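Long-range contacts in fucolectin-related protein (Streptococcus pneumoniae, PDB 2J22), which probably binds fucose-containing glycans such as blood group antigens, as a calcium-containing carbohydrate-binding module of a pneumococcal virulence factor: residues S48-W59 with S129-A140; E71-T79 with L109-G120. All blocks are in the same frame, centred on the assembly; numbering follows the deposited sequence.

From the N terminus, the chain first reaches 48-59, a loop that leads from strand 20-23 into strand 59-64, and its partner 129-140 comes some 70 residues later; interaction 1 therefore closes a long loop that holds most of the strands. Interaction 2 lies wholly within that loop, pairing strand 67-77 with strand 113-118 after an excursion through strands 89-94 and 100-108. The centres of the two contacts are about 17 Å apart. They meet where 129-140 ends: Ala-140 N probably donates to Tyr-76 O (3.0 Å), and strand 139-146 runs beside strand 67-77. Interaction 1 thus links one antiparallel sheet to the calcium site, and interaction 2 joins two strands of the other.

Interaction 1. Residues S48-W59 with S129-A140; sequences SVTHTKEDSPSW and SLRSAGIPLSLA. With CA (calcium ion), chain B.
Thr-50 and Thr-52 meet the backbone of 137-139 in the same way. Each hydroxyl sits between its own backbone N and carbonyl carbon (chi1 73° and 69°), which turns OG1 toward the main chain of 137-139: Leu-139 N donates to Thr-50 OG1 and Leu-137 N to Thr-52 OG1, both at 2.8 Å. In return Thr-50 N donates to Leu-139 O, and Thr-52 N binds Leu-137 O. The threonine hydroxyls thus stand in for main-chain acceptors. Thr-52 OG1 in turn donates to Lys-53 O, in the carbonyl plane and on a lone pair, while Thr-50 OG1 donates to a water that bridges to Leu-137 O.

Ser-138 OG donates to Thr-50 O (2.8 Å) and lies over one face of the His-51 ring, 3.4 Å above its plane and toward the rim. The His-51 ring runs alongside Pro-136, with His-51 CE1 3.5 Å from Pro-136 CB, and its rotation is fixed by ND1, which donates in the ring plane to Thr-52 O. Further along, Ser-58 CB rests against Leu-137 CB. Pro-57, after a cis peptide bond, sets CB 3.2 Å from Leu-130 O. Beyond it Leu-130 N donates to Ser-58 O, next to the antiparallel pair of Trp-59 and Ser-129.

At the other end Val-49 CG2 covers Ala-140, and Ser-48 O, Ser-48 OG and Ala-140 O (2.2 Å) all bind the calcium ion, whose shell is completed by Leu-34, Asp-37, Asn-39 and Glu-141. The metal probably offsets the repulsion between the two carbonyl oxygens, Ser-48 O and Ala-140 O, which approach to 2.8 Å, so calcium binding and the threonine-backbone bonds probably act together to keep the two segments side by side.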
loop_
_atom_site.group_PDB
_atom_site.type_symbol
_atom_site.label_atom_id
_atom_site.label_comp_id
_atom_site.label_asym_id
_atom_site.label_seq_id
_atom_site.Cartn_x
_atom_site.Cartn_y
_atom_site.Cartn_z
ATOM N N SER A 48 -10.176 -9.922 0.199
ATOM C CA SER A 48 -9.677 -8.694 0.811
ATOM C C SER A 48 -8.270 -8.302 0.370
ATOM O O SER A 48 -7.581 -7.543 1.044
ATOM C CB SER A 48 -9.836 -8.756 2.352
ATOM O OG SER A 48 -9.949 -7.442 2.888
ATOM N N VAL A 49 -7.888 -8.755 -0.823
ATOM C CA VAL A 49 -6.614 -8.474 -1.413
ATOM C C VAL A 49 -6.748 -7.828 -2.807
ATOM O O VAL A 49 -7.543 -8.320 -3.689
ATOM C CB VAL A 49 -5.736 -9.794 -1.426
ATOM C CG1 VAL A 49 -4.283 -9.546 -1.921
ATOM C CG2 VAL A 49 -5.741 -10.398 -0.081
ATOM N N THR A 50 -5.996 -6.710 -2.993
ATOM C CA THR A 50 -5.972 -5.983 -4.266
ATOM C C THR A 50 -5.197 -6.853 -5.315
ATOM O O THR A 50 -4.469 -7.812 -4.967
ATOM C CB THR A 50 -5.264 -4.577 -4.123
ATOM O OG1 THR A 50 -3.858 -4.781 -3.998
ATOM C CG2 THR A 50 -5.699 -3.746 -2.812
ATOM N N HIS A 51 -5.314 -6.492 -6.579
ATOM C CA HIS A 51 -4.670 -7.181 -7.705
ATOM C C HIS A 51 -4.642 -6.281 -8.919
ATOM O O HIS A 51 -5.722 -5.845 -9.389
ATOM C CB HIS A 51 -5.392 -8.504 -8.046
ATOM C CG HIS A 51 -4.483 -9.554 -8.638
ATOM N ND1 HIS A 51 -3.595 -9.296 -9.658
ATOM C CD2 HIS A 51 -4.329 -10.861 -8.332
ATOM C CE1 HIS A 51 -2.948 -10.408 -9.976
ATOM N NE2 HIS A 51 -3.366 -11.372 -9.173
ATOM N N THR A 52 -3.456 -5.895 -9.365
ATOM C CA THR A 52 -3.338 -5.210 -10.654
ATOM C C THR A 52 -3.186 -6.215 -11.777
ATOM O O THR A 52 -2.914 -7.410 -11.548
ATOM C CB THR A 52 -2.172 -4.153 -10.658
ATOM O OG1 THR A 52 -0.923 -4.855 -10.600
ATOM C CG2 THR A 52 -2.149 -3.280 -9.313
ATOM N N LYS A 53 -3.349 -5.739 -13.013
ATOM C CA LYS A 53 -2.796 -6.414 -14.162
ATOM C C LYS A 53 -1.274 -6.443 -14.147
ATOM O O LYS A 53 -0.637 -5.882 -13.262
ATOM C CB LYS A 53 -3.284 -5.772 -15.434
ATOM C CG LYS A 53 -4.784 -6.056 -15.649
ATOM C CD LYS A 53 -5.349 -5.130 -16.709
ATOM C CE LYS A 53 -6.529 -5.715 -17.439
ATOM N NZ LYS A 53 -7.699 -5.878 -16.548
ATOM N N GLU A 54 -0.700 -6.995 -15.212
ATOM C CA GLU A 54 0.750 -7.145 -15.253
ATOM C C GLU A 54 1.400 -5.850 -15.784
ATOM O O GLU A 54 1.858 -5.768 -16.932
ATOM C CB GLU A 54 1.114 -8.326 -16.113
ATOM C CG GLU A 54 0.665 -9.680 -15.558
ATOM C CD GLU A 54 0.762 -10.728 -16.652
ATOM O OE1 GLU A 54 -0.086 -10.748 -17.576
ATOM O OE2 GLU A 54 1.745 -11.468 -16.648
ATOM N N ASP A 55 1.402 -4.816 -14.961
ATOM C CA ASP A 55 1.658 -3.457 -15.483
ATOM C C ASP A 55 3.142 -3.094 -15.468
ATOM O O ASP A 55 3.971 -3.825 -14.875
ATOM C CB ASP A 55 0.889 -2.391 -14.657
ATOM C CG ASP A 55 -0.581 -2.428 -14.883
ATOM O OD1 ASP A 55 -1.053 -2.761 -16.010
ATOM O OD2 ASP A 55 -1.366 -2.145 -13.985
ATOM N N SER A 56 3.475 -1.929 -16.054
ATOM C CA SER A 56 4.872 -1.543 -16.200
ATOM C C SER A 56 5.212 -0.080 -15.754
ATOM O O SER A 56 5.478 0.760 -16.600
ATOM C CB SER A 56 5.303 -1.781 -17.688
ATOM O OG SER A 56 4.915 -3.060 -18.117
ATOM N N PRO A 57 5.250 0.238 -14.450
ATOM C CA PRO A 57 5.023 -0.691 -13.338
ATOM C C PRO A 57 3.584 -0.811 -12.856
ATOM O O PRO A 57 2.740 0.057 -13.097
ATOM C CB PRO A 57 5.826 -0.015 -12.198
ATOM C CG PRO A 57 5.687 1.461 -12.491
ATOM C CD PRO A 57 5.635 1.597 -13.978
ATOM N N SER A 58 3.330 -1.855 -12.069
ATOM C CA SER A 58 2.185 -1.883 -11.170
ATOM C C SER A 58 2.369 -0.994 -9.940
ATOM O O SER A 58 3.432 -0.987 -9.316
ATOM C CB SER A 58 1.865 -3.322 -10.711
ATOM O OG SER A 58 1.796 -4.209 -11.826
ATOM N N TRP A 59 1.309 -0.262 -9.564
ATOM C CA TRP A 59 1.375 0.568 -8.386
ATOM C C TRP A 59 -0.040 0.694 -7.780
ATOM O O TRP A 59 -1.028 0.376 -8.407
ATOM C CB TRP A 59 2.009 1.957 -8.716
ATOM C CG TRP A 59 1.264 2.694 -9.848
ATOM C CD1 TRP A 59 1.633 2.763 -11.148
ATOM C CD2 TRP A 59 0.056 3.454 -9.735
ATOM N NE1 TRP A 59 0.717 3.496 -11.873
ATOM C CE2 TRP A 59 -0.266 3.929 -11.025
ATOM C CE3 TRP A 59 -0.806 3.778 -8.664
ATOM C CZ2 TRP A 59 -1.426 4.684 -11.287
ATOM C CZ3 TRP A 59 -1.953 4.527 -8.906
ATOM C CH2 TRP A 59 -2.247 4.994 -10.225
ATOM N N SER A 129 4.878 1.188 -5.375
ATOM C CA SER A 129 5.124 0.965 -6.808
ATOM C C SER A 129 6.227 -0.054 -6.961
ATOM O O SER A 129 7.371 0.175 -6.449
ATOM C CB SER A 129 5.547 2.296 -7.510
ATOM O OG SER A 129 5.569 2.208 -8.951
ATOM N N LEU A 130 5.946 -1.127 -7.723
ATOM C CA LEU A 130 6.930 -2.214 -7.913
ATOM C C LEU A 130 8.041 -1.733 -8.888
ATOM O O LEU A 130 7.739 -0.973 -9.811
ATOM C CB LEU A 130 6.200 -3.434 -8.494
ATOM C CG LEU A 130 5.090 -4.064 -7.623
ATOM C CD1 LEU A 130 4.486 -5.346 -8.290
ATOM C CD2 LEU A 130 5.560 -4.440 -6.233
ATOM N N ARG A 131 9.306 -2.103 -8.647
ATOM C CA ARG A 131 10.384 -1.709 -9.559
ATOM C C ARG A 131 10.684 -2.727 -10.690
ATOM O O ARG A 131 11.323 -2.382 -11.677
ATOM C CB ARG A 131 11.673 -1.348 -8.797
ATOM C CG ARG A 131 11.610 0.003 -8.114
ATOM C CD ARG A 131 11.368 1.231 -9.052
ATOM N NE ARG A 131 12.595 1.797 -9.652
ATOM C CZ ARG A 131 13.575 2.392 -8.951
ATOM N NH1 ARG A 131 13.476 2.511 -7.622
ATOM N NH2 ARG A 131 14.658 2.870 -9.576
ATOM N N SER A 132 10.189 -3.962 -10.550
ATOM C CA SER A 132 10.143 -4.933 -11.655
ATOM C C SER A 132 8.878 -4.837 -12.456
ATOM O O SER A 132 7.769 -5.135 -11.936
ATOM C CB SER A 132 10.332 -6.384 -11.147
ATOM O OG SER A 132 11.392 -6.436 -10.187
ATOM N N ALA A 133 9.026 -4.367 -13.709
ATOM C CA ALA A 133 7.913 -4.305 -14.648
ATOM C C ALA A 133 7.354 -5.724 -14.924
ATOM O O ALA A 133 8.106 -6.721 -14.967
ATOM C CB ALA A 133 8.376 -3.683 -15.987
ATOM N N GLY A 134 6.049 -5.781 -15.118
ATOM C CA GLY A 134 5.379 -7.004 -15.568
ATOM C C GLY A 134 4.781 -7.767 -14.417
ATOM O O GLY A 134 4.168 -8.816 -14.639
ATOM N N ILE A 135 4.986 -7.279 -13.195
ATOM C CA ILE A 135 4.578 -8.022 -12.008
ATOM C C ILE A 135 3.329 -7.340 -11.471
ATOM O O ILE A 135 3.281 -6.120 -11.392
ATOM C CB ILE A 135 5.696 -8.082 -10.918
ATOM C CG1 ILE A 135 7.091 -8.472 -11.500
ATOM C CG2 ILE A 135 5.236 -8.932 -9.719
ATOM C CD1 ILE A 135 7.237 -9.940 -11.969
ATOM N N PRO A 136 2.312 -8.142 -11.143
ATOM C CA PRO A 136 1.098 -7.613 -10.553
ATOM C C PRO A 136 1.360 -7.215 -9.107
ATOM O O PRO A 136 2.154 -7.866 -8.373
ATOM C CB PRO A 136 0.099 -8.797 -10.614
ATOM C CG PRO A 136 0.717 -9.799 -11.544
ATOM C CD PRO A 136 2.244 -9.588 -11.318
ATOM N N LEU A 137 0.742 -6.107 -8.712
ATOM C CA LEU A 137 0.799 -5.685 -7.273
ATOM C C LEU A 137 -0.457 -6.153 -6.553
ATOM O O LEU A 137 -1.591 -5.891 -6.995
ATOM C CB LEU A 137 1.081 -4.188 -7.132
ATOM C CG LEU A 137 0.995 -3.577 -5.722
ATOM C CD1 LEU A 137 2.224 -4.098 -4.909
ATOM C CD2 LEU A 137 1.133 -2.084 -5.811
ATOM N N SER A 138 -0.265 -6.871 -5.469
ATOM C CA SER A 138 -1.374 -7.321 -4.632
ATOM C C SER A 138 -1.046 -6.999 -3.162
ATOM O O SER A 138 0.022 -7.393 -2.636
ATOM C CB SER A 138 -1.643 -8.830 -4.787
ATOM O OG SER A 138 -2.250 -9.182 -6.029
ATOM N N LEU A 139 -1.970 -6.312 -2.518
ATOM C CA LEU A 139 -1.893 -5.914 -1.116
ATOM C C LEU A 139 -3.119 -6.407 -0.342
ATOM O O LEU A 139 -4.240 -6.086 -0.676
ATOM C CB LEU A 139 -1.768 -4.369 -1.066
ATOM C CG LEU A 139 -0.683 -3.655 -1.921
ATOM C CD1 LEU A 139 -0.754 -2.173 -2.060
ATOM C CD2 LEU A 139 0.561 -3.805 -1.065
ATOM N N ALA A 140 -2.935 -7.102 0.767
ATOM C CA ALA A 140 -4.053 -7.435 1.661
ATOM C C ALA A 140 -4.562 -6.227 2.458
ATOM O O ALA A 140 -5.784 -6.091 2.692
ATOM C CB ALA A 140 -3.638 -8.544 2.669
HETATM CA CA CA B . -7.940 -5.954 3.117
HETATM O O HOH W 1 -2.777 -3.284 -5.897
HETATM O O HOH W 2 5.193 -4.226 -11.932
#

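Interaction 2. Residues E71-T79 with L109-G120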
loop_
_atom_site.group_PDB
_atom_site.type_symbol
_atom_site.label_atom_id
_atom_site.label_comp_id
_atom_site.label_asym_id
_atom_site.label_seq_id
_atom_site.Cartn_x
_atom_site.Cartn_y
_atom_site.Cartn_z
ATOM N N GLU A 71 2.505 8.570 11.661
ATOM C CA GLU A 71 3.293 7.915 12.719
ATOM C C GLU A 71 3.840 6.599 12.232
ATOM O O GLU A 71 5.015 6.295 12.434
ATOM C CB GLU A 71 2.489 7.637 14.003
ATOM C CG GLU A 71 1.883 8.861 14.636
ATOM C CD GLU A 71 2.955 9.879 14.960
ATOM O OE1 GLU A 71 4.030 9.418 15.488
ATOM O OE2 GLU A 71 2.728 11.101 14.669
ATOM N N LYS A 72 2.980 5.804 11.579
ATOM C CA LYS A 72 3.358 4.448 11.252
ATOM C C LYS A 72 2.670 4.093 9.949
ATOM O O LYS A 72 1.520 4.539 9.710
ATOM C CB LYS A 72 2.887 3.507 12.399
ATOM C CG LYS A 72 3.466 2.039 12.380
ATOM C CD LYS A 72 2.626 1.223 13.360
ATOM C CE LYS A 72 3.392 0.631 14.516
ATOM N NZ LYS A 72 2.355 0.033 15.451
ATOM N N LEU A 73 3.358 3.297 9.143
ATOM C CA LEU A 73 2.743 2.611 7.993
ATOM C C LEU A 73 2.897 1.084 8.190
ATOM O O LEU A 73 4.011 0.602 8.487
ATOM C CB LEU A 73 3.349 3.095 6.670
ATOM C CG LEU A 73 3.197 2.288 5.390
ATOM C CD1 LEU A 73 1.754 2.426 4.917
ATOM C CD2 LEU A 73 4.166 2.947 4.376
ATOM N N ILE A 74 1.784 0.343 8.086
ATOM C CA ILE A 74 1.881 -1.110 8.041
ATOM C C ILE A 74 1.265 -1.699 6.691
ATOM O O ILE A 74 0.156 -1.306 6.255
ATOM C CB ILE A 74 1.301 -1.801 9.335
ATOM C CG1 ILE A 74 1.678 -1.076 10.623
ATOM C CG2 ILE A 74 1.798 -3.224 9.426
ATOM C CD1 ILE A 74 1.035 -1.709 11.941
ATOM N N ILE A 75 2.076 -2.490 5.998
ATOM C CA ILE A 75 1.696 -3.149 4.738
ATOM C C ILE A 75 1.593 -4.669 4.982
ATOM O O ILE A 75 2.526 -5.282 5.500
ATOM C CB ILE A 75 2.733 -2.854 3.636
ATOM C CG1 ILE A 75 2.688 -1.367 3.251
ATOM C CG2 ILE A 75 2.536 -3.767 2.388
ATOM C CD1 ILE A 75 4.050 -0.835 2.853
ATOM N N TYR A 76 0.445 -5.238 4.644
ATOM C CA TYR A 76 0.137 -6.671 4.801
ATOM C C TYR A 76 0.134 -7.285 3.410
ATOM O O TYR A 76 -0.494 -6.757 2.504
ATOM C CB TYR A 76 -1.216 -6.858 5.477
ATOM C CG TYR A 76 -1.134 -6.598 6.962
ATOM C CD1 TYR A 76 -0.625 -7.570 7.809
ATOM C CD2 TYR A 76 -1.473 -5.350 7.517
ATOM C CE1 TYR A 76 -0.476 -7.358 9.158
ATOM C CE2 TYR A 76 -1.311 -5.118 8.907
ATOM C CZ TYR A 76 -0.815 -6.143 9.697
ATOM O OH TYR A 76 -0.692 -6.003 11.048
ATOM N N ASN A 77 0.965 -8.301 3.202
ATOM C CA ASN A 77 1.068 -8.930 1.886
ATOM C C ASN A 77 -0.041 -9.960 1.627
ATOM O O ASN A 77 -0.658 -10.442 2.570
ATOM C CB ASN A 77 2.419 -9.656 1.859
ATOM C CG ASN A 77 2.897 -10.000 0.447
ATOM O OD1 ASN A 77 2.275 -9.655 -0.540
ATOM N ND2 ASN A 77 4.052 -10.693 0.362
ATOM N N ARG A 78 -0.292 -10.305 0.370
ATOM C CA ARG A 78 -0.981 -11.534 0.022
ATOM C C ARG A 78 -0.245 -12.718 0.697
ATOM O O ARG A 78 0.966 -12.634 0.937
ATOM C CB ARG A 78 -0.907 -11.738 -1.504
ATOM C CG ARG A 78 -1.794 -12.913 -2.045
ATOM C CD ARG A 78 -1.798 -13.041 -3.583
ATOM N NE ARG A 78 -2.530 -14.263 -3.975
ATOM C CZ ARG A 78 -2.639 -14.656 -5.235
ATOM N NH1 ARG A 78 -2.044 -13.947 -6.197
ATOM N NH2 ARG A 78 -3.286 -15.774 -5.536
ATOM N N THR A 79 -0.983 -13.768 1.039
ATOM C CA THR A 79 -0.412 -14.934 1.742
ATOM C C THR A 79 -0.710 -16.309 1.085
ATOM O O THR A 79 -0.007 -17.264 1.343
ATOM C CB THR A 79 -0.864 -14.969 3.257
ATOM O OG1 THR A 79 -2.279 -15.122 3.338
ATOM C CG2 THR A 79 -0.577 -13.659 4.001
ATOM N N LEU A 109 10.026 -8.779 1.785
ATOM C CA LEU A 109 9.385 -9.007 3.070
ATOM C C LEU A 109 9.814 -10.390 3.523
ATOM O O LEU A 109 9.882 -11.320 2.715
ATOM C CB LEU A 109 7.870 -9.011 2.901
ATOM C CG LEU A 109 7.118 -7.726 3.161
ATOM C CD1 LEU A 109 7.522 -6.644 2.197
ATOM C CD2 LEU A 109 5.601 -7.983 3.065
ATOM N N GLU A 110 10.103 -10.538 4.803
ATOM C CA GLU A 110 10.321 -11.879 5.329
ATOM C C GLU A 110 9.084 -12.522 5.924
ATOM O O GLU A 110 8.934 -13.764 5.886
ATOM C CB GLU A 110 11.417 -11.856 6.357
ATOM C CG GLU A 110 12.776 -12.017 5.710
ATOM C CD GLU A 110 13.864 -12.013 6.736
ATOM O OE1 GLU A 110 14.992 -11.648 6.352
ATOM O OE2 GLU A 110 13.592 -12.368 7.916
ATOM N N SER A 111 8.209 -11.704 6.504
ATOM C CA SER A 111 6.962 -12.251 7.044
ATOM C C SER A 111 5.836 -11.741 6.185
ATOM O O SER A 111 6.087 -11.126 5.158
ATOM C CB SER A 111 6.749 -11.874 8.521
ATOM O OG SER A 111 6.888 -10.484 8.709
ATOM N N ASN A 112 4.599 -11.985 6.591
ATOM C CA ASN A 112 3.488 -11.508 5.798
ATOM C C ASN A 112 3.261 -9.998 5.909
ATOM O O ASN A 112 2.289 -9.514 5.396
ATOM C CB ASN A 112 2.201 -12.306 6.064
ATOM C CG ASN A 112 1.662 -12.150 7.503
ATOM O OD1 ASN A 112 1.956 -11.167 8.225
ATOM N ND2 ASN A 112 0.854 -13.135 7.921
ATOM N N ASN A 113 4.169 -9.270 6.563
ATOM C CA ASN A 113 3.977 -7.834 6.771
ATOM C C ASN A 113 5.258 -7.011 7.016
ATOM O O ASN A 113 6.307 -7.568 7.350
ATOM C CB ASN A 113 2.904 -7.576 7.837
ATOM C CG ASN A 113 3.432 -7.758 9.254
ATOM O OD1 ASN A 113 3.418 -8.854 9.799
ATOM N ND2 ASN A 113 3.923 -6.682 9.834
ATOM N N LEU A 114 5.159 -5.686 6.833
ATOM C CA LEU A 114 6.258 -4.759 7.123
ATOM C C LEU A 114 5.732 -3.492 7.774
ATOM O O LEU A 114 4.759 -2.920 7.327
ATOM C CB LEU A 114 7.080 -4.442 5.880
ATOM C CG LEU A 114 7.711 -3.062 5.673
ATOM C CD1 LEU A 114 9.164 -3.040 6.002
ATOM C CD2 LEU A 114 7.490 -2.542 4.230
ATOM N N SER A 115 6.395 -3.077 8.845
ATOM C CA SER A 115 6.014 -1.900 9.594
ATOM C C SER A 115 7.082 -0.842 9.368
ATOM O O SER A 115 8.269 -1.145 9.344
ATOM C CB SER A 115 5.837 -2.223 11.091
ATOM O OG SER A 115 4.954 -1.292 11.721
ATOM N N ILE A 116 6.655 0.396 9.137
ATOM C CA ILE A 116 7.586 1.503 8.957
ATOM C C ILE A 116 7.179 2.623 9.901
ATOM O O ILE A 116 6.026 3.054 9.870
ATOM C CB ILE A 116 7.526 2.006 7.519
ATOM C CG1 ILE A 116 7.799 0.867 6.521
ATOM C CG2 ILE A 116 8.460 3.195 7.337
ATOM C CD1 ILE A 116 9.177 0.861 5.900
ATOM N N ASP A 117 8.093 3.099 10.752
ATOM C CA ASP A 117 7.749 4.229 11.603
ATOM C C ASP A 117 8.049 5.454 10.758
ATOM O O ASP A 117 8.972 5.440 9.971
ATOM C CB ASP A 117 8.543 4.251 12.927
ATOM C CG ASP A 117 7.991 3.268 13.978
ATOM O OD1 ASP A 117 6.763 2.989 14.027
ATOM O OD2 ASP A 117 8.736 2.720 14.836
ATOM N N LEU A 118 7.216 6.481 10.844
ATOM C CA LEU A 118 7.418 7.632 9.969
ATOM C C LEU A 118 7.716 8.850 10.807
ATOM O O LEU A 118 7.906 9.953 10.277
ATOM C CB LEU A 118 6.175 7.871 9.083
ATOM C CG LEU A 118 6.013 6.838 7.959
ATOM C CD1 LEU A 118 4.684 7.013 7.194
ATOM C CD2 LEU A 118 7.235 6.775 6.999
ATOM N N LYS A 119 7.692 8.646 12.125
ATOM C CA LYS A 119 7.856 9.724 13.120
ATOM C C LYS A 119 7.197 11.088 12.842
ATOM O O LYS A 119 7.879 12.118 12.920
ATOM C CB LYS A 119 9.351 9.953 13.374
ATOM C CG LYS A 119 10.171 8.694 13.359
ATOM C CD LYS A 119 10.918 8.584 14.666
ATOM C CE LYS A 119 10.555 7.329 15.385
ATOM N NZ LYS A 119 11.831 6.811 15.948
ATOM N N GLY A 120 5.895 11.118 12.517
ATOM C CA GLY A 120 5.201 12.387 12.311
ATOM C C GLY A 120 5.496 13.129 10.996
ATOM O O GLY A 120 5.067 14.281 10.806
HETATM O O HOH W 3 6.911 6.832 14.157
HETATM O O HOH W 4 5.474 -11.802 2.596
HETATM O O HOH W 5 -0.903 -10.404 5.178
#
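An antiparallel pair of neighbouring strands forms this contact, in one sheet of the galactose-binding-like beta-sandwich. Leu-73 with Ile-116 and Ile-75 with Leu-114 are hydrogen-bonded pairs, and Asn-77 N extends the pattern to Asn-112 O (2.8 Å). At the far end Leu-118 N reaches Glu-71 O (2.7 Å), and the same oxygen accepts from a water held by Lys-119 N.

On the face of Leu-73 and Ile-75, Ile-75 and Leu-114 run side by side, Ile-75 CD1 meeting Leu-114 CD2 at 4.1 Å, while Leu-118 CD1 reaches Leu-73 CB. The other face is more polar. Ser-115 OG lies against Ile-74 CG1 (3.5 Å) and the aliphatic part of Lys-72, and Tyr-76 packs alongside Asn-113, Tyr-76 CD1 lying 3.5 Å from Asn-113 CB.

Strand 139-146 flanks 71-77 on its other edge, where Glu-71 and Lys-72 both face Tyr-145 in a classic beta bulge. Leu-73 and Ile-75 pack on Ile-91 of strand 89-94, and Leu-114 and Ile-116 on Ile-106 of strand 100-108, joining the two sheets through the sandwich core.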